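Local coordinates for uncharacterized protein (Jannaschia sp. CCS1, PDB 2PYQ) that is of unknown function and belongs to the DUF2853 family, folding as a compact, largely helical single chain, at residues A[45-55]-A[92-100]; A[59-70]-A[100-109]. All coordinates share one frame; numbering follows the deposited sequence.

Interaction 1: A[45-55]-A[92-100]; sequences ASTVAGSDTAE and RNKYRAVVY
Arg96 overlaps Val48, whose CG2 sits 3.6 Å from Arg96 CB and also lies over one face of the guanidinium; the two side chains cross at about a right angle. With CG anti to the backbone N (chi1 178°), the bend at chi3 turns the guanidinium of Arg96 over Val48 and brings NH1 to 3.1 Å from Ala45 O. Glu55 approaches the edge of the same group in a long salt bridge, OE1 to Arg96 NH2 3.6 Å, the carboxylate and guanidinium planes being 63° apart. Its other oxygen, Glu55 OE2, accepts from Ala49 N at 2.7 Å.

The backbones meet in a single beta bridge, Thr47 with Tyr95, in a chain without strands. Arg96 N donates to Ser46 O at 2.9 Å in an almost straight bond (176°), and Val48 N donates to Lys94 O at 2.7 Å. Ser46 O also accepts from a water, which accepts in turn from Ala97 N. Ser46 OG, bonded to Arg43 O, lies at the edge of the Tyr95 ring, and Lys94 NZ, held by Glu91 O, reaches Gly50 N through another water. The first two N-H groups of helix 96-106, those of Arg96 and Ala97, are thus met by Ser46 O, directly and through water, while the long pairing with Glu55 may partly offset the charge of Arg96 beside the positive end of the helix.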
loop_
_atom_site.group_PDB
_atom_site.type_symbol
_atom_site.label_atom_id
_atom_site.label_comp_id
_atom_site.label_asym_id
_atom_site.label_seq_id
_atom_site.Cartn_x
_atom_site.Cartn_y
_atom_site.Cartn_z
ATOM N N ALA A 45 13.338 -1.528 -3.463
ATOM C CA ALA A 45 12.888 -0.206 -3.001
ATOM C C ALA A 45 11.383 0.007 -3.059
ATOM O O ALA A 45 10.881 0.933 -2.425
ATOM C CB ALA A 45 13.584 0.882 -3.795
ATOM N N SER A 46 10.647 -0.804 -3.831
ATOM C CA SER A 46 9.181 -0.641 -3.970
ATOM C C SER A 46 8.362 -1.515 -3.025
ATOM O O SER A 46 7.137 -1.408 -3.037
ATOM C CB SER A 46 8.762 -0.941 -5.410
ATOM O OG SER A 46 8.991 -2.310 -5.735
ATOM N N THR A 47 9.012 -2.364 -2.221
ATOM C CA THR A 47 8.325 -3.302 -1.325
ATOM C C THR A 47 8.516 -2.990 0.151
ATOM O O THR A 47 9.461 -2.310 0.552
ATOM C CB THR A 47 8.741 -4.765 -1.610
ATOM O OG1 THR A 47 10.156 -4.922 -1.418
ATOM C CG2 THR A 47 8.392 -5.174 -3.042
ATOM N N VAL A 48 7.565 -3.488 0.956
ATOM C CA VAL A 48 7.504 -3.293 2.405
ATOM C C VAL A 48 7.868 -4.613 3.089
ATOM O O VAL A 48 7.320 -5.676 2.729
ATOM C CB VAL A 48 6.048 -2.913 2.828
ATOM C CG1 VAL A 48 5.893 -2.933 4.353
ATOM C CG2 VAL A 48 5.690 -1.562 2.285
ATOM N N ALA A 49 8.763 -4.540 4.072
ATOM C CA ALA A 49 9.129 -5.717 4.880
ATOM C C ALA A 49 8.057 -5.823 5.974
ATOM O O ALA A 49 8.105 -5.084 6.982
ATOM C CB ALA A 49 10.519 -5.542 5.509
ATOM N N GLY A 50 7.081 -6.709 5.738
ATOM C CA GLY A 50 5.954 -6.933 6.653
ATOM C C GLY A 50 6.321 -7.349 8.065
ATOM O O GLY A 50 5.621 -7.013 9.008
ATOM N N SER A 51 7.434 -8.073 8.205
ATOM C CA SER A 51 7.929 -8.550 9.505
ATOM C C SER A 51 8.908 -7.591 10.219
ATOM O O SER A 51 9.490 -7.977 11.249
ATOM C CB SER A 51 8.606 -9.903 9.298
ATOM O OG SER A 51 9.736 -9.749 8.424
ATOM N N ASP A 52 9.106 -6.358 9.718
ATOM C CA ASP A 52 10.009 -5.414 10.370
ATOM C C ASP A 52 9.223 -4.386 11.166
ATOM O O ASP A 52 8.563 -3.525 10.578
ATOM C CB ASP A 52 10.898 -4.709 9.370
ATOM C CG ASP A 52 11.849 -3.771 10.051
ATOM O OD1 ASP A 52 12.678 -4.252 10.877
ATOM O OD2 ASP A 52 11.762 -2.539 9.805
ATOM N N THR A 53 9.339 -4.436 12.491
ATOM C CA THR A 53 8.670 -3.522 13.435
ATOM C C THR A 53 8.856 -2.056 13.106
ATOM O O THR A 53 7.861 -1.335 13.027
ATOM C CB THR A 53 9.164 -3.817 14.888
ATOM O OG1 THR A 53 8.660 -5.124 15.277
ATOM C CG2 THR A 53 8.693 -2.761 15.930
ATOM N N ALA A 54 10.094 -1.623 12.896
ATOM C CA ALA A 54 10.383 -0.191 12.610
ATOM C C ALA A 54 9.736 0.308 11.307
ATOM O O ALA A 54 9.253 1.445 11.258
ATOM C CB ALA A 54 11.911 0.071 12.603
ATOM N N GLU A 55 9.671 -0.555 10.309
ATOM C CA GLU A 55 9.083 -0.217 9.036
ATOM C C GLU A 55 7.565 -0.001 9.174
ATOM O O GLU A 55 7.016 0.927 8.639
ATOM C CB GLU A 55 9.469 -1.284 8.048
ATOM C CG GLU A 55 8.581 -1.534 6.991
ATOM C CD GLU A 55 9.169 -1.186 5.696
ATOM O OE1 GLU A 55 9.302 0.035 5.460
ATOM O OE2 GLU A 55 9.518 -2.120 4.908
ATOM N N ARG A 92 6.541 -12.347 -0.352
ATOM C CA ARG A 92 7.831 -11.676 -0.129
ATOM C C ARG A 92 7.984 -10.352 -0.889
ATOM O O ARG A 92 8.931 -9.613 -0.628
ATOM C CB ARG A 92 8.989 -12.650 -0.404
ATOM C CG ARG A 92 9.049 -13.751 0.680
ATOM C CD ARG A 92 9.859 -14.915 0.284
ATOM N NE ARG A 92 9.292 -15.685 -0.831
ATOM C CZ ARG A 92 8.296 -16.580 -0.763
ATOM N NH1 ARG A 92 7.632 -16.833 0.379
ATOM N NH2 ARG A 92 7.914 -17.222 -1.880
ATOM N N ASN A 93 7.056 -10.058 -1.812
ATOM C CA ASN A 93 7.024 -8.790 -2.552
ATOM C C ASN A 93 5.707 -8.033 -2.272
ATOM O O ASN A 93 4.807 -7.950 -3.131
ATOM C CB ASN A 93 7.194 -9.016 -4.060
ATOM C CG ASN A 93 8.551 -9.598 -4.409
ATOM O OD1 ASN A 93 9.599 -9.180 -3.871
ATOM N ND2 ASN A 93 8.551 -10.547 -5.340
ATOM N N LYS A 94 5.601 -7.533 -1.054
ATOM C CA LYS A 94 4.478 -6.699 -0.663
ATOM C C LYS A 94 4.760 -5.252 -1.154
ATOM O O LYS A 94 5.509 -4.518 -0.518
ATOM C CB LYS A 94 4.267 -6.728 0.856
ATOM C CG LYS A 94 3.828 -8.095 1.354
ATOM C CD LYS A 94 3.430 -7.997 2.804
ATOM C CE LYS A 94 3.016 -9.326 3.347
ATOM N NZ LYS A 94 4.156 -10.253 3.509
ATOM N N TYR A 95 4.144 -4.861 -2.257
ATOM C CA TYR A 95 4.372 -3.546 -2.820
ATOM C C TYR A 95 3.798 -2.459 -1.906
ATOM O O TYR A 95 2.676 -2.586 -1.403
ATOM C CB TYR A 95 3.820 -3.436 -4.239
ATOM C CG TYR A 95 4.556 -4.333 -5.206
ATOM C CD1 TYR A 95 5.853 -4.031 -5.592
ATOM C CD2 TYR A 95 3.944 -5.465 -5.741
ATOM C CE1 TYR A 95 6.560 -4.859 -6.473
ATOM C CE2 TYR A 95 4.635 -6.311 -6.624
ATOM C CZ TYR A 95 5.937 -5.998 -6.982
ATOM O OH TYR A 95 6.622 -6.826 -7.874
ATOM N N ARG A 96 4.615 -1.429 -1.658
ATOM C CA ARG A 96 4.245 -0.422 -0.763
ATOM C C ARG A 96 2.946 0.361 -1.298
ATOM O O ARG A 96 2.061 0.653 -0.496
ATOM C CB ARG A 96 5.383 0.571 -0.635
ATOM C CG ARG A 96 5.088 1.759 0.273
ATOM C CD ARG A 96 6.299 2.686 0.398
ATOM N NE ARG A 96 7.323 2.129 1.316
ATOM C CZ ARG A 96 8.344 1.326 0.968
ATOM N NH1 ARG A 96 8.589 0.956 -0.303
ATOM N NH2 ARG A 96 9.169 0.901 1.933
ATOM N N ALA A 97 2.825 0.557 -2.617
ATOM C CA ALA A 97 1.608 1.158 -3.200
ATOM C C ALA A 97 0.365 0.326 -2.874
ATOM O O ALA A 97 -0.679 0.895 -2.559
ATOM C CB ALA A 97 1.756 1.350 -4.745
ATOM N N VAL A 98 0.493 -1.006 -2.920
ATOM C CA VAL A 98 -0.622 -1.898 -2.610
ATOM C C VAL A 98 -0.980 -1.789 -1.128
ATOM O O VAL A 98 -2.160 -1.700 -0.780
ATOM C CB VAL A 98 -0.320 -3.346 -3.008
ATOM C CG1 VAL A 98 -1.446 -4.270 -2.552
ATOM C CG2 VAL A 98 -0.087 -3.438 -4.532
ATOM N N VAL A 99 0.024 -1.752 -0.272
ATOM C CA VAL A 99 -0.203 -1.587 1.186
ATOM C C VAL A 99 -0.878 -0.251 1.488
ATOM O O VAL A 99 -1.849 -0.192 2.244
ATOM C CB VAL A 99 1.111 -1.739 1.977
ATOM C CG1 VAL A 99 0.914 -1.396 3.482
ATOM C CG2 VAL A 99 1.651 -3.155 1.791
ATOM N N TYR A 100 -0.375 0.817 0.882
ATOM C CA TYR A 100 -0.951 2.174 1.060
ATOM C C TYR A 100 -2.385 2.232 0.547
ATOM O O TYR A 100 -3.237 2.811 1.199
ATOM C CB TYR A 100 -0.048 3.249 0.437
ATOM C CG TYR A 100 1.216 3.558 1.251
ATOM C CD1 TYR A 100 1.710 2.690 2.248
ATOM C CD2 TYR A 100 1.975 4.705 0.954
ATOM C CE1 TYR A 100 2.859 2.966 2.973
ATOM C CE2 TYR A 100 3.180 4.987 1.670
ATOM C CZ TYR A 100 3.590 4.113 2.688
ATOM O OH TYR A 100 4.758 4.365 3.415
HETATM O O HOH W 1 5.134 0.128 -4.488
HETATM O O HOH W 2 7.640 -7.650 1.108
HETATM O O HOH W 3 6.842 -8.740 3.582
#

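Interaction 2: A[59-70]-A[100-109]; sequences IKKNFLMKKLGL and YYMLTKHFGK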
loop_
_atom_site.group_PDB
_atom_site.type_symbol
_atom_site.label_atom_id
_atom_site.label_comp_id
_atom_site.label_asym_id
_atom_site.label_seq_id
_atom_site.Cartn_x
_atom_site.Cartn_y
_atom_site.Cartn_z
ATOM N N ILE A 59 5.328 3.456 8.709
ATOM C CA ILE A 59 4.055 3.560 7.944
ATOM C C ILE A 59 3.022 4.217 8.843
ATOM O O ILE A 59 2.312 5.100 8.399
ATOM C CB ILE A 59 3.564 2.198 7.439
ATOM C CG1 ILE A 59 4.537 1.632 6.384
ATOM C CG2 ILE A 59 2.155 2.292 6.822
ATOM C CD1 ILE A 59 4.301 0.204 6.048
ATOM N N LYS A 60 2.975 3.840 10.116
ATOM C CA LYS A 60 2.043 4.440 11.059
ATOM C C LYS A 60 2.280 5.939 11.223
ATOM O O LYS A 60 1.329 6.747 11.112
ATOM C CB LYS A 60 2.107 3.737 12.423
ATOM C CG LYS A 60 1.185 4.323 13.469
ATOM C CD LYS A 60 1.275 3.567 14.770
ATOM C CE LYS A 60 0.718 4.386 15.921
ATOM N NZ LYS A 60 0.811 3.691 17.233
ATOM N N LYS A 61 3.525 6.326 11.474
ATOM C CA LYS A 61 3.831 7.746 11.735
ATOM C C LYS A 61 3.807 8.590 10.464
ATOM O O LYS A 61 3.183 9.642 10.448
ATOM C CB LYS A 61 5.159 7.928 12.538
ATOM C CG LYS A 61 6.419 7.685 11.788
ATOM C CD LYS A 61 7.647 7.746 12.683
ATOM C CE LYS A 61 8.938 7.577 11.858
ATOM N NZ LYS A 61 10.134 7.441 12.736
ATOM N N ASN A 62 4.448 8.123 9.412
ATOM C CA ASN A 62 4.600 8.931 8.182
ATOM C C ASN A 62 3.438 8.846 7.219
ATOM O O ASN A 62 3.127 9.858 6.607
ATOM C CB ASN A 62 5.914 8.630 7.438
ATOM C CG ASN A 62 7.139 9.062 8.218
ATOM O OD1 ASN A 62 7.058 9.884 9.136
ATOM N ND2 ASN A 62 8.286 8.520 7.840
ATOM N N PHE A 63 2.805 7.684 7.073
ATOM C CA PHE A 63 1.673 7.564 6.151
ATOM C C PHE A 63 0.319 7.759 6.851
ATOM O O PHE A 63 -0.419 8.656 6.504
ATOM C CB PHE A 63 1.716 6.255 5.371
ATOM C CG PHE A 63 0.600 6.129 4.380
ATOM C CD1 PHE A 63 0.591 6.925 3.227
ATOM C CD2 PHE A 63 -0.480 5.243 4.604
ATOM C CE1 PHE A 63 -0.461 6.840 2.301
ATOM C CE2 PHE A 63 -1.516 5.153 3.676
ATOM C CZ PHE A 63 -1.522 5.963 2.528
ATOM N N LEU A 64 -0.001 6.932 7.845
ATOM C CA LEU A 64 -1.313 7.007 8.506
ATOM C C LEU A 64 -1.537 8.302 9.231
ATOM O O LEU A 64 -2.564 8.958 9.030
ATOM C CB LEU A 64 -1.552 5.821 9.466
ATOM C CG LEU A 64 -1.574 4.436 8.805
ATOM C CD1 LEU A 64 -1.810 3.379 9.862
ATOM C CD2 LEU A 64 -2.632 4.353 7.700
HETATM N N MSE A 65 -0.554 8.705 9.996
HETATM C CA MSE A 65 -0.669 9.886 10.882
HETATM C C MSE A 65 -0.372 11.174 10.067
HETATM O O MSE A 65 -1.131 12.081 10.065
HETATM C CB MSE A 65 0.214 9.763 12.130
HETATM C CG MSE A 65 -0.396 8.959 13.251
HETATM SE SE MSE A 65 1.013 8.333 14.384
HETATM C CE MSE A 65 0.322 8.359 15.898
ATOM N N LYS A 66 0.770 11.202 9.405
ATOM C CA LYS A 66 1.194 12.422 8.701
ATOM C C LYS A 66 0.406 12.690 7.412
ATOM O O LYS A 66 0.015 13.839 7.179
ATOM C CB LYS A 66 2.693 12.397 8.409
ATOM N N LYS A 67 0.191 11.674 6.577
ATOM C CA LYS A 67 -0.470 11.858 5.273
ATOM C C LYS A 67 -1.990 11.684 5.298
ATOM O O LYS A 67 -2.722 12.581 4.834
ATOM C CB LYS A 67 0.166 10.990 4.191
ATOM C CG LYS A 67 1.687 11.258 3.970
ATOM C CD LYS A 67 2.038 12.721 3.626
ATOM C CE LYS A 67 3.537 12.893 3.395
ATOM N N LEU A 68 -2.491 10.564 5.829
ATOM C CA LEU A 68 -3.944 10.354 5.925
ATOM C C LEU A 68 -4.574 11.128 7.062
ATOM O O LEU A 68 -5.800 11.215 7.110
ATOM C CB LEU A 68 -4.303 8.872 5.995
ATOM C CG LEU A 68 -3.791 7.980 4.871
ATOM C CD1 LEU A 68 -4.421 6.599 5.053
ATOM C CD2 LEU A 68 -4.061 8.509 3.460
ATOM N N GLY A 69 -3.780 11.687 7.970
ATOM C CA GLY A 69 -4.288 12.504 9.069
ATOM C C GLY A 69 -4.944 11.798 10.227
ATOM O O GLY A 69 -5.672 12.407 10.997
ATOM N N LEU A 70 -4.667 10.503 10.388
ATOM C CA LEU A 70 -5.282 9.705 11.461
ATOM C C LEU A 70 -4.583 9.917 12.783
ATOM O O LEU A 70 -3.373 10.099 12.828
ATOM C CB LEU A 70 -5.251 8.218 11.107
ATOM C CG LEU A 70 -6.082 7.814 9.883
ATOM C CD1 LEU A 70 -5.638 6.462 9.357
ATOM C CD2 LEU A 70 -7.551 7.785 10.249
ATOM N N TYR A 100 -0.375 0.817 0.882
ATOM C CA TYR A 100 -0.951 2.174 1.060
ATOM C C TYR A 100 -2.385 2.232 0.547
ATOM O O TYR A 100 -3.237 2.811 1.199
ATOM C CB TYR A 100 -0.048 3.249 0.437
ATOM C CG TYR A 100 1.216 3.558 1.251
ATOM C CD1 TYR A 100 1.710 2.690 2.248
ATOM C CD2 TYR A 100 1.975 4.705 0.954
ATOM C CE1 TYR A 100 2.859 2.966 2.973
ATOM C CE2 TYR A 100 3.180 4.987 1.670
ATOM C CZ TYR A 100 3.590 4.113 2.688
ATOM O OH TYR A 100 4.758 4.365 3.415
ATOM N N TYR A 101 -2.655 1.625 -0.597
ATOM C CA TYR A 101 -3.995 1.559 -1.158
ATOM C C TYR A 101 -4.926 0.865 -0.162
ATOM O O TYR A 101 -5.999 1.360 0.142
ATOM C CB TYR A 101 -3.983 0.793 -2.489
ATOM C CG TYR A 101 -5.355 0.518 -3.071
ATOM C CD1 TYR A 101 -6.114 -0.600 -2.649
ATOM C CD2 TYR A 101 -5.909 1.352 -4.024
ATOM C CE1 TYR A 101 -7.373 -0.864 -3.161
ATOM C CE2 TYR A 101 -7.172 1.095 -4.564
ATOM C CZ TYR A 101 -7.905 -0.008 -4.120
ATOM O OH TYR A 101 -9.156 -0.230 -4.647
HETATM N N MSE A 102 -4.490 -0.297 0.333
HETATM C CA MSE A 102 -5.325 -1.081 1.282
HETATM C C MSE A 102 -5.582 -0.307 2.575
HETATM O O MSE A 102 -6.698 -0.346 3.074
HETATM C CB MSE A 102 -4.734 -2.470 1.552
HETATM C CG MSE A 102 -4.988 -3.450 0.425
HETATM SE SE MSE A 102 -4.565 -5.275 1.008
HETATM C CE MSE A 102 -3.082 -4.944 0.698
ATOM N N LEU A 103 -4.582 0.371 3.105
ATOM C CA LEU A 103 -4.771 1.171 4.317
ATOM C C LEU A 103 -5.751 2.334 4.072
ATOM O O LEU A 103 -6.606 2.622 4.914
ATOM C CB LEU A 103 -3.451 1.710 4.848
ATOM C CG LEU A 103 -2.503 0.640 5.427
ATOM C CD1 LEU A 103 -1.134 1.213 5.620
ATOM C CD2 LEU A 103 -3.067 0.084 6.738
ATOM N N THR A 104 -5.601 3.012 2.937
ATOM C CA THR A 104 -6.517 4.114 2.570
ATOM C C THR A 104 -7.986 3.637 2.525
ATOM O O THR A 104 -8.889 4.299 3.110
ATOM C CB THR A 104 -6.091 4.749 1.219
ATOM O OG1 THR A 104 -4.743 5.227 1.327
ATOM C CG2 THR A 104 -6.989 5.906 0.877
ATOM N N LYS A 105 -8.228 2.527 1.830
ATOM C CA LYS A 105 -9.529 1.824 1.855
ATOM C C LYS A 105 -10.010 1.441 3.265
ATOM O O LYS A 105 -11.123 1.691 3.601
ATOM C CB LYS A 105 -9.527 0.593 0.963
ATOM C CG LYS A 105 -9.495 0.803 -0.486
ATOM C CD LYS A 105 -10.331 1.822 -0.860
ATOM C CE LYS A 105 -11.102 1.434 -1.977
ATOM N NZ LYS A 105 -12.522 1.829 -1.720
ATOM N N HIS A 106 -9.116 0.824 4.023
ATOM C CA HIS A 106 -9.445 0.286 5.353
ATOM C C HIS A 106 -9.912 1.352 6.314
ATOM O O HIS A 106 -10.850 1.134 7.059
ATOM C CB HIS A 106 -8.210 -0.411 5.943
ATOM C CG HIS A 106 -8.404 -0.933 7.311
ATOM N ND1 HIS A 106 -9.012 -2.151 7.552
ATOM C CD2 HIS A 106 -8.025 -0.451 8.519
ATOM C CE1 HIS A 106 -9.045 -2.354 8.873
ATOM N NE2 HIS A 106 -8.465 -1.341 9.473
ATOM N N PHE A 107 -9.290 2.525 6.250
ATOM C CA PHE A 107 -9.636 3.657 7.075
ATOM C C PHE A 107 -10.633 4.641 6.418
ATOM O O PHE A 107 -10.944 5.634 7.025
ATOM C CB PHE A 107 -8.386 4.377 7.556
ATOM C CG PHE A 107 -7.557 3.578 8.539
ATOM C CD1 PHE A 107 -8.006 3.354 9.823
ATOM C CD2 PHE A 107 -6.324 3.044 8.162
ATOM C CE1 PHE A 107 -7.240 2.646 10.725
ATOM C CE2 PHE A 107 -5.560 2.336 9.051
ATOM C CZ PHE A 107 -6.027 2.127 10.338
ATOM N N GLY A 108 -11.142 4.368 5.212
ATOM C CA GLY A 108 -12.104 5.239 4.564
ATOM C C GLY A 108 -11.596 6.630 4.207
ATOM O O GLY A 108 -12.363 7.590 4.186
ATOM N N LYS A 109 -10.321 6.707 3.822
ATOM C CA LYS A 109 -9.620 7.968 3.544
ATOM C C LYS A 109 -9.349 8.226 2.061
ATOM O O LYS A 109 -8.499 9.023 1.732
ATOM C CB LYS A 109 -8.313 7.984 4.343
ATOM C CG LYS A 109 -8.481 8.129 5.846
ATOM C CD LYS A 109 -8.967 9.513 6.201
ATOM C CE LYS A 109 -8.994 9.760 7.668
ATOM N NZ LYS A 109 -9.436 11.167 7.878
#
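The Phe63 ring lies between two residues: Tyr100 is stacked on one face, Leu68 CG rests 3.7 Å above the other toward the rim, and Thr104 OG1 and Leu103 CB come in at the edge. This is the core of a helix-helix crossing, in which the axes of segments 59-65 and 100-106 pass 11.2 Å apart at -62°. The two aromatic rings meet face to face, the centroids of Phe63 and Tyr100 3.9 Å apart and their planes only 16° from parallel. The side chains run in opposite directions, which places the CB of each over the ring of the other. Phe63 reaches this position with CG anti to its own N (chi1 -178°). A serine in place of Tyr100 would leave that face of Phe63 without its stacking partner, and the ring would probably be free to tilt into the gap opened beside Ile59.

Toward the helix ends Phe107 takes over. Leu70 CD1 stands 3.8 Å from the centroid of the Phe107 ring, over one face, and His106 CD2 lies against the opposite face, while Leu64 CD2 meets CD2 and CE2 of the ring. A Schellman motif, with positive phi at Gly108, ends the helix and turns Lys109 back; its aliphatic chain runs alongside Leu70, CE being 3.6 Å from Leu70 CD2. Within the helix, Tyr100 O holds two donors on opposite faces of its carbonyl plane: Thr104 N, and Thr104 OG1 at 2.8 Å.

How the interactions relate
The two contacts show how one helix can serve two neighbours in succession. Both draw on helices 53-65 and 96-106, and their segments alternate along the chain; their centres lie about 14 Å apart. Interaction 1 fixes the start of helix 96-106 mainly by polar bonds, whereas interaction 2 packs one side of its later turns with rings and aliphatic groups. They join at Tyr100, whose ring has Arg96 CG over one face and Phe63 over the opposite one. A second junction is Val48 CG1 against Ile59 CD1, 3.9 Å apart. With the function unknown, the pair can be read as continuous packing within the helical fold.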